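Local coordinates for circadian clock oscillator protein KaiA (Nostoc sp., PDB 1R5Q) that probably stimulates autophosphorylation of the clock kinase KaiC within the KaiABC oscillator that sets the cyanobacterial circadian rhythm, at residues Q12-D17 against D37-A42; S16-I21 against R82-D87; Q20-Y25 against D62-Q67. One frame throughout, in Å; residues are numbered along the deposited sequence.

Interaction 1: Q12-D17 against D37-A42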
loop_
_atom_site.group_PDB
_atom_site.type_symbol
_atom_site.label_atom_id
_atom_site.label_comp_id
_atom_site.label_asym_id
_atom_site.label_seq_id
_atom_site.Cartn_x
_atom_site.Cartn_y
_atom_site.Cartn_z
ATOM N N GLN A 12 8.074 3.777 6.884
ATOM C CA GLN A 12 7.561 5.132 6.645
ATOM C C GLN A 12 7.631 5.454 5.156
ATOM O O GLN A 12 6.740 6.122 4.608
ATOM C CB GLN A 12 8.344 6.182 7.456
ATOM C CG GLN A 12 7.889 6.291 8.914
ATOM C CD GLN A 12 6.374 6.487 9.053
ATOM O OE1 GLN A 12 5.676 5.676 9.684
ATOM N NE2 GLN A 12 5.859 7.562 8.462
ATOM N N GLN A 13 8.681 4.977 4.497
ATOM C CA GLN A 13 8.816 5.189 3.060
ATOM C C GLN A 13 7.666 4.439 2.352
ATOM O O GLN A 13 7.044 4.962 1.424
ATOM C CB GLN A 13 10.169 4.668 2.558
ATOM C CG GLN A 13 11.379 5.492 3.040
ATOM C CD GLN A 13 12.729 4.945 2.564
ATOM O OE1 GLN A 13 13.770 5.579 2.761
ATOM N NE2 GLN A 13 12.714 3.761 1.945
ATOM N N LEU A 14 7.395 3.210 2.793
ATOM C CA LEU A 14 6.322 2.418 2.197
ATOM C C LEU A 14 4.973 3.095 2.392
ATOM O O LEU A 14 4.150 3.108 1.484
ATOM C CB LEU A 14 6.303 1.009 2.801
ATOM C CG LEU A 14 7.507 0.179 2.364
ATOM C CD1 LEU A 14 7.545 -1.134 3.145
ATOM C CD2 LEU A 14 7.429 -0.065 0.871
ATOM N N LYS A 15 4.740 3.642 3.579
ATOM C CA LYS A 15 3.493 4.348 3.840
ATOM C C LYS A 15 3.395 5.543 2.867
ATOM O O LYS A 15 2.346 5.796 2.261
ATOM C CB LYS A 15 3.456 4.822 5.297
ATOM C CG LYS A 15 2.261 5.685 5.652
ATOM C CD LYS A 15 2.005 5.702 7.161
ATOM C CE LYS A 15 0.861 6.647 7.519
ATOM N NZ LYS A 15 0.493 6.557 8.970
ATOM N N SER A 16 4.500 6.262 2.710
ATOM C CA SER A 16 4.524 7.395 1.802
ATOM C C SER A 16 4.183 6.938 0.385
ATOM O O SER A 16 3.390 7.579 -0.301
ATOM C CB SER A 16 5.905 8.075 1.817
ATOM O OG SER A 16 6.078 8.872 0.656
ATOM N N ASP A 17 4.779 5.828 -0.045
ATOM C CA ASP A 17 4.542 5.299 -1.390
ATOM C C ASP A 17 3.081 4.883 -1.604
ATOM O O ASP A 17 2.505 5.129 -2.678
ATOM C CB ASP A 17 5.451 4.093 -1.644
ATOM C CG ASP A 17 6.948 4.465 -1.686
ATOM O OD1 ASP A 17 7.777 3.543 -1.615
ATOM O OD2 ASP A 17 7.294 5.663 -1.802
ATOM N N ASP A 37 3.678 -1.613 -8.934
ATOM C CA ASP A 37 4.655 -2.668 -9.151
ATOM C C ASP A 37 5.864 -2.479 -8.241
ATOM O O ASP A 37 6.380 -3.442 -7.685
ATOM C CB ASP A 37 5.087 -2.707 -10.622
ATOM C CG ASP A 37 4.055 -3.391 -11.517
ATOM O OD1 ASP A 37 3.420 -4.378 -11.068
ATOM O OD2 ASP A 37 3.893 -2.958 -12.680
ATOM N N LYS A 38 6.288 -1.234 -8.064
ATOM C CA LYS A 38 7.437 -0.935 -7.211
ATOM C C LYS A 38 7.145 -1.162 -5.730
ATOM O O LYS A 38 8.003 -1.656 -4.995
ATOM C CB LYS A 38 7.896 0.511 -7.422
ATOM C CG LYS A 38 8.554 0.764 -8.765
ATOM C CD LYS A 38 9.122 2.190 -8.841
ATOM C CE LYS A 38 10.134 2.463 -7.723
ATOM N NZ LYS A 38 10.747 3.835 -7.821
ATOM N N PHE A 39 5.943 -0.776 -5.297
ATOM C CA PHE A 39 5.512 -0.955 -3.916
ATOM C C PHE A 39 5.458 -2.458 -3.621
ATOM O O PHE A 39 5.909 -2.919 -2.570
ATOM C CB PHE A 39 4.106 -0.334 -3.697
ATOM C CG PHE A 39 3.529 -0.582 -2.306
ATOM C CD1 PHE A 39 3.909 0.209 -1.227
ATOM C CD2 PHE A 39 2.641 -1.633 -2.077
ATOM C CE1 PHE A 39 3.430 -0.036 0.040
ATOM C CE2 PHE A 39 2.150 -1.891 -0.793
ATOM C CZ PHE A 39 2.542 -1.098 0.263
ATOM N N ILE A 40 4.898 -3.220 -4.551
ATOM C CA ILE A 40 4.784 -4.661 -4.368
ATOM C C ILE A 40 6.166 -5.327 -4.224
ATOM O O ILE A 40 6.388 -6.139 -3.331
ATOM C CB ILE A 40 4.017 -5.298 -5.545
ATOM C CG1 ILE A 40 2.563 -4.788 -5.534
ATOM C CG2 ILE A 40 4.069 -6.823 -5.461
ATOM C CD1 ILE A 40 1.829 -4.956 -4.183
ATOM N N ASN A 41 7.090 -4.956 -5.098
ATOM C CA ASN A 41 8.424 -5.543 -5.059
ATOM C C ASN A 41 9.139 -5.229 -3.738
ATOM O O ASN A 41 9.875 -6.062 -3.205
ATOM C CB ASN A 41 9.219 -5.048 -6.273
ATOM C CG ASN A 41 10.548 -5.770 -6.444
ATOM O OD1 ASN A 41 11.602 -5.224 -6.122
ATOM N ND2 ASN A 41 10.502 -7.001 -6.955
ATOM N N ALA A 42 8.895 -4.047 -3.188
ATOM C CA ALA A 42 9.528 -3.659 -1.936
ATOM C C ALA A 42 8.986 -4.418 -0.732
ATOM O O ALA A 42 9.769 -4.848 0.111
ATOM C CB ALA A 42 9.388 -2.143 -1.706
#
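Leu14 and Phe39 form an apolar helix-to-helix contact between the consecutive helices 8-24 and 33-45 of the KaiA C-terminal four-helix bundle. The two short axes run nearly antiparallel, at 155°, and stay 10.6 Å apart at their closest, a spacing bridged by one large ring from one side and one branched chain from the other. Phe39 has its CG anti to the backbone N (chi1 175°), which swings the ring across to helix 8-24 although its CB does not point there. It arrives edge first. Leu14 O lies near the ring plane, 3.5 Å from Phe39 CE1, and on the same rim Asp17 CB stands 4.2 Å from Phe39 CD1. The aromatic C-H edge therefore faces the backbone carbonyl of Leu14, an arrangement that is probably weakly favourable; no hydrogen bond crosses the segments. The Leu14 side chain crosses that of Phe39 at about a right angle, with Leu14 CD2 4.1 Å from Phe39 CE1. The same methyl reaches on to Ala42, one turn further along, at 3.8 Å between Leu14 CD2 and Ala42 CB, so CD2 is shared by the two residues. Outward from this apolar strip the contact thins: Asp17 and Lys38 carry opposite charges but do not meet, Asp17 OD1 and Lys38 NZ being 6.9 Å apart. Beyond the pair, the Phe39 ring meets that of Tyr18 with their planes at about 50° and also rests on Ile88 of helix 82-100, while Lys15, turned from helix 33-45, packs on Ile56 and Leu60 of helix 50-67.

Interaction 2: S16-I21 against R82-D87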
loop_
_atom_site.group_PDB
_atom_site.type_symbol
_atom_site.label_atom_id
_atom_site.label_comp_id
_atom_site.label_asym_id
_atom_site.label_seq_id
_atom_site.Cartn_x
_atom_site.Cartn_y
_atom_site.Cartn_z
ATOM N N SER A 16 4.500 6.262 2.710
ATOM C CA SER A 16 4.524 7.395 1.802
ATOM C C SER A 16 4.183 6.938 0.385
ATOM O O SER A 16 3.390 7.579 -0.301
ATOM C CB SER A 16 5.905 8.075 1.817
ATOM O OG SER A 16 6.078 8.872 0.656
ATOM N N ASP A 17 4.779 5.828 -0.045
ATOM C CA ASP A 17 4.542 5.299 -1.390
ATOM C C ASP A 17 3.081 4.883 -1.604
ATOM O O ASP A 17 2.505 5.129 -2.678
ATOM C CB ASP A 17 5.451 4.093 -1.644
ATOM C CG ASP A 17 6.948 4.465 -1.686
ATOM O OD1 ASP A 17 7.777 3.543 -1.615
ATOM O OD2 ASP A 17 7.294 5.663 -1.802
ATOM N N TYR A 18 2.505 4.251 -0.581
ATOM C CA TYR A 18 1.131 3.765 -0.622
ATOM C C TYR A 18 0.179 4.953 -0.671
ATOM O O TYR A 18 -0.856 4.886 -1.327
ATOM C CB TYR A 18 0.813 2.907 0.612
ATOM C CG TYR A 18 -0.480 2.111 0.494
ATOM C CD1 TYR A 18 -0.552 0.986 -0.329
ATOM C CD2 TYR A 18 -1.644 2.514 1.160
ATOM C CE1 TYR A 18 -1.763 0.274 -0.490
ATOM C CE2 TYR A 18 -2.850 1.821 1.003
ATOM C CZ TYR A 18 -2.895 0.695 0.174
ATOM O OH TYR A 18 -4.059 -0.010 0.028
ATOM N N ARG A 19 0.531 6.030 0.030
ATOM C CA ARG A 19 -0.304 7.237 0.031
ATOM C C ARG A 19 -0.440 7.719 -1.419
ATOM O O ARG A 19 -1.538 8.009 -1.891
ATOM C CB ARG A 19 0.330 8.348 0.886
ATOM C CG ARG A 19 -0.424 9.680 0.792
ATOM C CD ARG A 19 0.286 10.817 1.521
ATOM N NE ARG A 19 0.275 10.639 2.969
ATOM C CZ ARG A 19 1.360 10.357 3.685
ATOM N NH1 ARG A 19 2.539 10.227 3.074
ATOM N NH2 ARG A 19 1.269 10.202 5.005
ATOM N N GLN A 20 0.684 7.804 -2.122
ATOM C CA GLN A 20 0.669 8.232 -3.517
ATOM C C GLN A 20 -0.140 7.271 -4.417
ATOM O O GLN A 20 -0.743 7.706 -5.403
ATOM C CB GLN A 20 2.106 8.392 -4.038
ATOM C CG GLN A 20 2.871 9.613 -3.450
ATOM C CD GLN A 20 2.053 10.922 -3.480
ATOM O OE1 GLN A 20 1.466 11.287 -4.510
ATOM N NE2 GLN A 20 2.013 11.631 -2.342
ATOM N N ILE A 21 -0.167 5.975 -4.088
ATOM C CA ILE A 21 -0.952 5.018 -4.886
ATOM C C ILE A 21 -2.438 5.308 -4.645
ATOM O O ILE A 21 -3.241 5.370 -5.587
ATOM C CB ILE A 21 -0.642 3.531 -4.488
ATOM C CG1 ILE A 21 0.760 3.150 -4.976
ATOM C CG2 ILE A 21 -1.718 2.568 -5.091
ATOM C CD1 ILE A 21 1.336 1.882 -4.326
ATOM N N ARG A 82 -11.139 0.473 -0.711
ATOM C CA ARG A 82 -10.976 -0.960 -0.464
ATOM C C ARG A 82 -10.618 -1.645 -1.789
ATOM O O ARG A 82 -10.040 -2.741 -1.804
ATOM C CB ARG A 82 -12.249 -1.564 0.110
ATOM C CG ARG A 82 -12.530 -1.083 1.522
ATOM C CD ARG A 82 -13.799 -1.685 2.055
ATOM N NE ARG A 82 -14.168 -1.129 3.353
ATOM C CZ ARG A 82 -15.356 -1.313 3.922
ATOM N NH1 ARG A 82 -16.285 -2.033 3.304
ATOM N NH2 ARG A 82 -15.609 -0.789 5.115
ATOM N N LEU A 83 -10.952 -0.988 -2.901
ATOM C CA LEU A 83 -10.632 -1.517 -4.227
ATOM C C LEU A 83 -9.107 -1.522 -4.385
ATOM O O LEU A 83 -8.509 -2.462 -4.929
ATOM C CB LEU A 83 -11.252 -0.634 -5.322
ATOM C CG LEU A 83 -12.784 -0.713 -5.410
ATOM C CD1 LEU A 83 -13.328 0.327 -6.400
ATOM C CD2 LEU A 83 -13.178 -2.113 -5.849
ATOM N N THR A 84 -8.502 -0.435 -3.931
ATOM C CA THR A 84 -7.063 -0.274 -3.963
ATOM C C THR A 84 -6.399 -1.388 -3.144
ATOM O O THR A 84 -5.430 -2.006 -3.587
ATOM C CB THR A 84 -6.638 1.064 -3.335
ATOM O OG1 THR A 84 -7.290 2.153 -4.025
ATOM C CG2 THR A 84 -5.110 1.208 -3.429
ATOM N N LEU A 85 -6.916 -1.636 -1.950
ATOM C CA LEU A 85 -6.333 -2.660 -1.089
ATOM C C LEU A 85 -6.466 -4.046 -1.725
ATOM O O LEU A 85 -5.545 -4.863 -1.676
ATOM C CB LEU A 85 -7.000 -2.633 0.286
ATOM C CG LEU A 85 -6.454 -3.624 1.330
ATOM C CD1 LEU A 85 -4.927 -3.459 1.500
ATOM C CD2 LEU A 85 -7.182 -3.393 2.657
ATOM N N ILE A 86 -7.617 -4.313 -2.323
ATOM C CA ILE A 86 -7.807 -5.584 -2.998
ATOM C C ILE A 86 -6.762 -5.756 -4.097
ATOM O O ILE A 86 -6.136 -6.817 -4.218
ATOM C CB ILE A 86 -9.220 -5.683 -3.638
ATOM C CG1 ILE A 86 -10.269 -5.893 -2.528
ATOM C CG2 ILE A 86 -9.253 -6.853 -4.657
ATOM C CD1 ILE A 86 -11.705 -5.596 -2.969
ATOM N N ASP A 87 -6.580 -4.701 -4.882
ATOM C CA ASP A 87 -5.650 -4.689 -6.009
ATOM C C ASP A 87 -4.209 -4.948 -5.541
ATOM O O ASP A 87 -3.457 -5.694 -6.171
ATOM C CB ASP A 87 -5.764 -3.332 -6.706
ATOM C CG ASP A 87 -5.149 -3.307 -8.106
ATOM O OD1 ASP A 87 -5.339 -2.287 -8.796
ATOM O OD2 ASP A 87 -4.480 -4.277 -8.522
#
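Tyr18 drives its phenol end against helix 82-100, where Thr84, which is buried, and Leu85 receive it. Tyr18 OH lies 3.7 Å from Leu85 CA and 3.8 Å from Thr84 CG2, and the methyl Leu85 CD1 also stands 3.8 Å from Tyr18 OH. The hydroxyl is thus surrounded by carbon on this side; its polar partner lies elsewhere, in a hydrogen bond with His57 ND1 on helix 50-67. Placing CG anti to the backbone N (chi1 -167°) is what carries the tyrosine ring across, since its CB does not aim at the other helix. Tyr18 and Thr84 run past each other in opposite directions, and the threonine methyl meets the ring obliquely. The same methyl serves Ile21, whose CB does point at the partner helix, with Ile21 CG2 4.0 Å from Thr84 CG2. In Thr84 it is CG2 that stands anti to the backbone N, and this turns the methyl, not the hydroxyl, toward Tyr18 and Ile21. All of this lies near the middle of the KaiA C-terminal four-helix bundle, the domain assigned to dimerization and KaiC binding. The short axes here are 11.7 Å apart and inclined at 121°, too steep for side-by-side alignment, and the two segments together bury just 144 Å². Beyond these four residues the segments make no further contact. Arg82 and Ile86 point from helix 8-24 on the outer side of helix 82-100, and Asp17 and Gln20 likewise occupy exposed positions on helix 8-24. Arg19 instead reaches helix 50-67, where its NH2 makes a salt bridge with Glu63 OE1.

Interaction 3: Q20-Y25 against D62-Q67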
loop_
_atom_site.group_PDB
_atom_site.type_symbol
_atom_site.label_atom_id
_atom_site.label_comp_id
_atom_site.label_asym_id
_atom_site.label_seq_id
_atom_site.Cartn_x
_atom_site.Cartn_y
_atom_site.Cartn_z
ATOM N N GLN A 20 0.684 7.804 -2.122
ATOM C CA GLN A 20 0.669 8.232 -3.517
ATOM C C GLN A 20 -0.140 7.271 -4.417
ATOM O O GLN A 20 -0.743 7.706 -5.403
ATOM C CB GLN A 20 2.106 8.392 -4.038
ATOM C CG GLN A 20 2.871 9.613 -3.450
ATOM C CD GLN A 20 2.053 10.922 -3.480
ATOM O OE1 GLN A 20 1.466 11.287 -4.510
ATOM N NE2 GLN A 20 2.013 11.631 -2.342
ATOM N N ILE A 21 -0.167 5.975 -4.088
ATOM C CA ILE A 21 -0.952 5.018 -4.886
ATOM C C ILE A 21 -2.438 5.308 -4.645
ATOM O O ILE A 21 -3.241 5.370 -5.587
ATOM C CB ILE A 21 -0.642 3.531 -4.488
ATOM C CG1 ILE A 21 0.760 3.150 -4.976
ATOM C CG2 ILE A 21 -1.718 2.568 -5.091
ATOM C CD1 ILE A 21 1.336 1.882 -4.326
ATOM N N LEU A 22 -2.820 5.486 -3.389
ATOM C CA LEU A 22 -4.215 5.785 -3.100
ATOM C C LEU A 22 -4.668 7.078 -3.821
ATOM O O LEU A 22 -5.696 7.090 -4.478
ATOM C CB LEU A 22 -4.425 5.957 -1.594
ATOM C CG LEU A 22 -4.344 4.709 -0.698
ATOM C CD1 LEU A 22 -4.297 5.115 0.773
ATOM C CD2 LEU A 22 -5.537 3.803 -0.974
ATOM N N LEU A 23 -3.886 8.150 -3.690
ATOM C CA LEU A 23 -4.235 9.432 -4.292
ATOM C C LEU A 23 -4.236 9.449 -5.815
ATOM O O LEU A 23 -4.786 10.368 -6.431
ATOM C CB LEU A 23 -3.315 10.534 -3.751
ATOM C CG LEU A 23 -3.449 10.735 -2.229
ATOM C CD1 LEU A 23 -2.555 11.881 -1.739
ATOM C CD2 LEU A 23 -4.915 11.006 -1.898
ATOM N N SER A 24 -3.619 8.457 -6.446
ATOM C CA SER A 24 -3.654 8.445 -7.899
ATOM C C SER A 24 -4.427 7.235 -8.405
ATOM O O SER A 24 -4.562 7.047 -9.614
ATOM C CB SER A 24 -2.241 8.409 -8.460
ATOM O OG SER A 24 -1.724 7.106 -8.364
ATOM N N TYR A 25 -4.965 6.431 -7.486
ATOM C CA TYR A 25 -5.657 5.208 -7.878
ATOM C C TYR A 25 -6.858 5.352 -8.806
ATOM O O TYR A 25 -7.099 4.501 -9.672
ATOM C CB TYR A 25 -6.118 4.420 -6.655
ATOM C CG TYR A 25 -6.483 2.995 -7.027
ATOM C CD1 TYR A 25 -5.484 2.037 -7.256
ATOM C CD2 TYR A 25 -7.819 2.608 -7.199
ATOM C CE1 TYR A 25 -5.800 0.746 -7.647
ATOM C CE2 TYR A 25 -8.141 1.296 -7.589
ATOM C CZ TYR A 25 -7.122 0.383 -7.813
ATOM O OH TYR A 25 -7.421 -0.878 -8.254
ATOM N N ASP A 62 -7.358 7.261 7.672
ATOM C CA ASP A 62 -7.650 8.168 8.788
ATOM C C ASP A 62 -7.135 9.571 8.501
ATOM O O ASP A 62 -7.841 10.556 8.750
ATOM C CB ASP A 62 -7.044 7.662 10.099
ATOM C CG ASP A 62 -7.893 6.587 10.761
ATOM O OD1 ASP A 62 -9.067 6.431 10.362
ATOM O OD2 ASP A 62 -7.387 5.901 11.686
ATOM N N GLU A 63 -5.902 9.647 7.993
ATOM C CA GLU A 63 -5.278 10.916 7.630
ATOM C C GLU A 63 -6.134 11.625 6.585
ATOM O O GLU A 63 -6.440 12.808 6.730
ATOM C CB GLU A 63 -3.866 10.683 7.077
ATOM C CG GLU A 63 -2.828 10.442 8.163
ATOM C CD GLU A 63 -1.481 9.954 7.637
ATOM O OE1 GLU A 63 -1.054 10.383 6.533
ATOM O OE2 GLU A 63 -0.845 9.144 8.356
ATOM N N PHE A 64 -6.519 10.894 5.535
ATOM C CA PHE A 64 -7.352 11.452 4.473
ATOM C C PHE A 64 -8.680 12.017 4.985
ATOM O O PHE A 64 -9.081 13.134 4.597
ATOM C CB PHE A 64 -7.683 10.395 3.426
ATOM C CG PHE A 64 -6.522 9.970 2.582
ATOM C CD1 PHE A 64 -6.709 9.021 1.576
ATOM C CD2 PHE A 64 -5.246 10.500 2.782
ATOM C CE1 PHE A 64 -5.637 8.604 0.777
ATOM C CE2 PHE A 64 -4.160 10.093 1.986
ATOM C CZ PHE A 64 -4.360 9.141 0.980
ATOM N N SER A 65 -9.364 11.244 5.834
ATOM C CA SER A 65 -10.663 11.654 6.361
ATOM C C SER A 65 -10.526 12.946 7.149
ATOM O O SER A 65 -11.432 13.782 7.154
ATOM C CB SER A 65 -11.284 10.540 7.225
ATOM O OG SER A 65 -10.706 10.473 8.514
ATOM N N LYS A 66 -9.376 13.123 7.793
ATOM C CA LYS A 66 -9.114 14.339 8.552
ATOM C C LYS A 66 -8.857 15.504 7.580
ATOM O O LYS A 66 -9.461 16.571 7.713
ATOM C CB LYS A 66 -7.900 14.146 9.470
ATOM C CG LYS A 66 -8.220 13.587 10.857
ATOM C CD LYS A 66 -8.987 12.277 10.797
ATOM C CE LYS A 66 -9.339 11.764 12.200
ATOM N NZ LYS A 66 -8.130 11.470 13.029
ATOM N N GLN A 67 -7.969 15.301 6.609
ATOM C CA GLN A 67 -7.670 16.352 5.630
ATOM C C GLN A 67 -8.914 16.809 4.856
ATOM O O GLN A 67 -9.022 17.974 4.467
ATOM C CB GLN A 67 -6.610 15.877 4.630
ATOM C CG GLN A 67 -5.218 15.729 5.211
ATOM C CD GLN A 67 -4.193 15.302 4.168
ATOM O OE1 GLN A 67 -4.383 14.309 3.463
ATOM N NE2 GLN A 67 -3.097 16.046 4.071
#
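Phe64 overlaps the side chains of two consecutive leucines of helix 8-24, Leu22 and Leu23. The outer end of the ring does the touching: Phe64 CZ lies 3.5 Å from Leu23 CD2 and 3.7 Å from Leu23 CG, while Phe64 CE1 is 3.7 Å from Leu22 CD1. Both terminal methyls approach the ring obliquely. Leu22 CB comes differently, at the edge and in the ring plane, 3.8 Å from Phe64 CE1. The leucine CG atoms each stand beside the backbone N, and for Leu23, whose CB does not aim at the partner, this setting (chi1 -62°) brings CD2 onto the phenyl end. Leu23 and Phe64 approach from opposite directions, Leu22 at a slant. An alanine in place of Phe64 is likely to leave a gap beside Leu22 CD1 and Leu23 CD2, with both methyls without this ring to pack on. Each segment also has a local serine bond. Ser24 OG donates to Gln20 O, 3.2 Å away, with a C=O...donor angle of 146°. Ser65 OG donates to Asp62 O at 2.9 Å, arriving on the same face of the carbonyl plane as Lys66 N, so that this oxygen accepts two bonds. Around the contact, Leu22 continues onto His57 and Leu60 further back on helix 50-67 and onto Thr84 of helix 82-100, Phe64 also touches Leu78 in the loop between those two helices, and Ile21 faces helix 33-45 through Lys35, Ile36 and Phe39.

Overall arrangement
From the N terminus, helix 8-24 supplies the first segment of all three contacts and meets each of the other three helices. Interaction 1 closes the shortest loop, 19 residues, back from helix 33-45. Interaction 3 spans 36 residues to helix 50-67, and interaction 2 spans 60 to helix 82-100. Interactions 1 and 3 cross, their segments alternating along the chain; interactions 2 and 1 share Ser16 and Asp17, and 2 and 3 share Gln20 and Ile21. Besides Phe39, which touches residues of all three, a salt bridge from Lys15 to Glu63 links interactions 1 and 3, and Tyr25 OH probably hydrogen-bonds Asp87 OD1 between 2 and 3. The four helices are thereby tied into one bundle.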